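Local coordinates for protein superoxide dismutase 1 (Perkinsus marinus, PDB 2CW2) that converts superoxide into hydrogen peroxide and dioxygen at an iron centre, probably protecting the cell from toxic radicals, at residues 68-79 / 91-99. Residues are numbered along the deposited sequence; the frame is centred on the assembly and turned at random.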
# COMPACT_ATOMS: atom_id res chain seq x y z
N THR A 68 -7.38 16.06 -6.81
CA THR A 68 -6.79 16.59 -5.56
C THR A 68 -5.66 17.55 -5.83
O THR A 68 -5.59 18.62 -5.20
CB THR A 68 -6.33 15.45 -4.63
OG1 THR A 68 -7.40 14.52 -4.47
CG2 THR A 68 -6.10 15.98 -3.19
N LEU A 69 -4.79 17.19 -6.78
CA LEU A 69 -3.71 18.08 -7.23
C LEU A 69 -4.28 19.43 -7.70
O LEU A 69 -3.75 20.50 -7.38
CB LEU A 69 -2.90 17.44 -8.36
CG LEU A 69 -1.70 18.24 -8.86
CD1 LEU A 69 -0.78 18.54 -7.68
CD2 LEU A 69 -0.93 17.51 -9.98
N ASN A 70 -5.37 19.36 -8.46
CA ASN A 70 -6.03 20.57 -8.93
C ASN A 70 -6.56 21.45 -7.78
O ASN A 70 -6.48 22.69 -7.83
CB ASN A 70 -7.13 20.20 -9.93
CG ASN A 70 -6.58 20.03 -11.33
OD1 ASN A 70 -5.52 20.57 -11.66
ND2 ASN A 70 -7.31 19.29 -12.18
N SER A 71 -7.06 20.78 -6.75
CA SER A 71 -7.53 21.46 -5.55
C SER A 71 -6.39 22.26 -4.91
O SER A 71 -6.58 23.40 -4.49
CB SER A 71 -8.15 20.46 -4.57
OG SER A 71 -8.81 21.13 -3.50
N ILE A 72 -5.21 21.65 -4.86
CA ILE A 72 -4.03 22.33 -4.34
C ILE A 72 -3.57 23.42 -5.29
O ILE A 72 -3.22 24.53 -4.85
CB ILE A 72 -2.91 21.32 -4.06
CG1 ILE A 72 -3.30 20.44 -2.88
CG2 ILE A 72 -1.57 22.04 -3.78
CD1 ILE A 72 -2.51 19.19 -2.83
N ALA A 73 -3.59 23.13 -6.59
CA ALA A 73 -3.17 24.11 -7.60
C ALA A 73 -4.01 25.39 -7.52
O ALA A 73 -3.50 26.49 -7.74
CB ALA A 73 -3.25 23.51 -9.01
N ALA A 74 -5.28 25.23 -7.18
CA ALA A 74 -6.20 26.36 -7.08
C ALA A 74 -5.78 27.33 -5.99
O ALA A 74 -6.10 28.52 -6.06
CB ALA A 74 -7.61 25.87 -6.83
N GLU A 75 -5.07 26.83 -4.98
CA GLU A 75 -4.65 27.66 -3.85
C GLU A 75 -3.13 27.82 -3.74
O GLU A 75 -2.62 28.37 -2.76
CB GLU A 75 -5.23 27.11 -2.55
CG GLU A 75 -6.28 28.03 -1.94
CD GLU A 75 -7.40 27.29 -1.25
OE1 GLU A 75 -7.13 26.61 -0.22
OE2 GLU A 75 -8.56 27.38 -1.73
N ASN A 76 -2.42 27.35 -4.75
CA ASN A 76 -0.97 27.41 -4.76
C ASN A 76 -0.48 27.64 -6.19
O ASN A 76 -0.32 26.71 -6.98
CB ASN A 76 -0.39 26.12 -4.16
CG ASN A 76 1.11 26.19 -3.97
OD1 ASN A 76 1.83 26.76 -4.78
ND2 ASN A 76 1.59 25.57 -2.89
N SER A 77 -0.25 28.91 -6.51
CA SER A 77 0.06 29.30 -7.88
C SER A 77 1.42 28.74 -8.29
O SER A 77 1.68 28.54 -9.47
CB SER A 77 0.02 30.83 -8.02
OG SER A 77 1.06 31.41 -7.26
N THR A 78 2.26 28.47 -7.30
CA THR A 78 3.56 27.86 -7.51
C THR A 78 3.39 26.42 -8.02
O THR A 78 3.99 26.03 -9.03
CB THR A 78 4.36 27.88 -6.18
OG1 THR A 78 4.97 29.16 -6.01
CG2 THR A 78 5.56 26.94 -6.24
N ILE A 79 2.58 25.64 -7.32
CA ILE A 79 2.32 24.28 -7.78
C ILE A 79 1.60 24.33 -9.13
O ILE A 79 1.99 23.67 -10.10
CB ILE A 79 1.47 23.51 -6.75
CG1 ILE A 79 2.38 22.88 -5.69
CG2 ILE A 79 0.64 22.43 -7.44
CD1 ILE A 79 1.91 23.11 -4.29
N GLU A 91 8.93 19.37 -5.13
CA GLU A 91 7.98 19.48 -4.03
C GLU A 91 8.16 18.42 -2.93
O GLU A 91 9.05 17.57 -3.01
CB GLU A 91 6.52 19.62 -4.50
CG GLU A 91 5.86 20.96 -4.15
CD GLU A 91 6.37 22.13 -5.01
OE1 GLU A 91 6.83 21.86 -6.14
OE2 GLU A 91 6.33 23.30 -4.55
N THR A 92 7.38 18.55 -1.87
CA THR A 92 7.47 17.66 -0.72
C THR A 92 6.07 17.35 -0.25
O THR A 92 5.12 18.06 -0.61
CB THR A 92 8.23 18.31 0.46
OG1 THR A 92 7.53 19.49 0.88
CG2 THR A 92 9.60 18.80 0.04
N GLY A 93 5.94 16.29 0.55
CA GLY A 93 4.67 15.90 1.11
C GLY A 93 3.56 15.62 0.11
O GLY A 93 3.77 15.02 -0.95
N LYS A 94 2.35 16.04 0.47
CA LYS A 94 1.16 15.70 -0.32
C LYS A 94 1.25 16.11 -1.82
O LYS A 94 1.00 15.28 -2.69
CB LYS A 94 -0.10 16.26 0.35
CG LYS A 94 -1.40 15.79 -0.23
CD LYS A 94 -2.58 16.01 0.76
CE LYS A 94 -3.92 16.08 0.02
NZ LYS A 94 -5.07 15.96 0.96
N PRO A 95 1.60 17.36 -2.11
CA PRO A 95 1.74 17.81 -3.50
C PRO A 95 2.73 16.95 -4.29
O PRO A 95 2.44 16.59 -5.44
CB PRO A 95 2.29 19.24 -3.38
CG PRO A 95 1.94 19.69 -2.02
CD PRO A 95 1.84 18.45 -1.15
N PHE A 96 3.86 16.61 -3.69
CA PHE A 96 4.78 15.69 -4.35
C PHE A 96 4.08 14.36 -4.61
O PHE A 96 4.18 13.80 -5.71
CB PHE A 96 6.02 15.42 -3.50
CG PHE A 96 6.78 14.22 -3.97
CD1 PHE A 96 7.70 14.34 -5.00
CD2 PHE A 96 6.50 12.96 -3.47
CE1 PHE A 96 8.38 13.23 -5.48
CE2 PHE A 96 7.17 11.84 -3.96
CZ PHE A 96 8.10 11.98 -4.97
N ASN A 97 3.42 13.83 -3.58
CA ASN A 97 2.83 12.50 -3.69
C ASN A 97 1.79 12.48 -4.79
O ASN A 97 1.68 11.51 -5.56
CB ASN A 97 2.21 12.04 -2.36
CG ASN A 97 3.24 11.69 -1.29
OD1 ASN A 97 4.39 11.33 -1.60
ND2 ASN A 97 2.84 11.77 -0.02
N GLN A 98 1.04 13.57 -4.90
CA GLN A 98 -0.03 13.60 -5.88
C GLN A 98 0.52 13.74 -7.29
O GLN A 98 0.10 13.02 -8.20
CB GLN A 98 -0.98 14.75 -5.61
CG GLN A 98 -1.60 14.68 -4.25
CD GLN A 98 -2.37 15.91 -3.96
OE1 GLN A 98 -2.62 16.69 -4.86
NE2 GLN A 98 -2.74 16.12 -2.72
N ALA A 99 1.42 14.69 -7.49
CA ALA A 99 1.99 14.89 -8.82
C ALA A 99 2.72 13.63 -9.31
O ALA A 99 2.58 13.20 -10.48
CB ALA A 99 2.93 16.07 -8.82
O HOH W 1 4.54 24.76 -2.62
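Thr-68 meets the side-chain amide of Gln-98 through its methyl, the two side chains crossing at about a right angle, with CG2 3.4 Å from NE2. The methyl lies anti to the backbone N, leaving OG1 to bond to Thr-64 O in the preceding helical turn. The same CG2 also touches CE of the extended Lys-94 chain. At Leu-69, Gln-98 OE1 comes within 2.9 Å of the backbone N, but the poor angle does not support a hydrogen bond. The leucine branch reaches past the amide, CD2 standing 4.3 Å from Ala-99 CB, while Leu-84 and Phe-33 also pack on this side chain. Ile-72 comes from the opposite direction to Gln-98 and sets its CD1 against the amide, with Ile-72 CD1 3.5 Å from Gln-98 CD; NE2, buried here, has no hydrogen-bonding partner in the model.

These residues join the two long helices of the alpha-hairpin domain of iron/manganese superoxide dismutases, 51-73 and 93-110, which carry the iron ligands His-57 and His-105. Their local axes approach to 9.7 Å at 136°, a splayed antiparallel pairing.

Beyond the end of the first helix, Asn-76 N-caps helix 77-81: its OD1 accepts from Ile-79 N at 2.9 Å, nearly straight at 164°, although the donor sits above the carbonyl plane. Its ND2 donates to a water that in turn donates to Glu-91 OE2 over 3.0 Å, bridging the segments. Thr-78 touches the same carboxylate oxygen with CG2. Ile-79 passes CG1 obliquely by Glu-91 CD and sets CD1 against the Pro-95 ring, 4.0 Å from CB, with Ile-87 of helix 84-90 also packing against Ile-79.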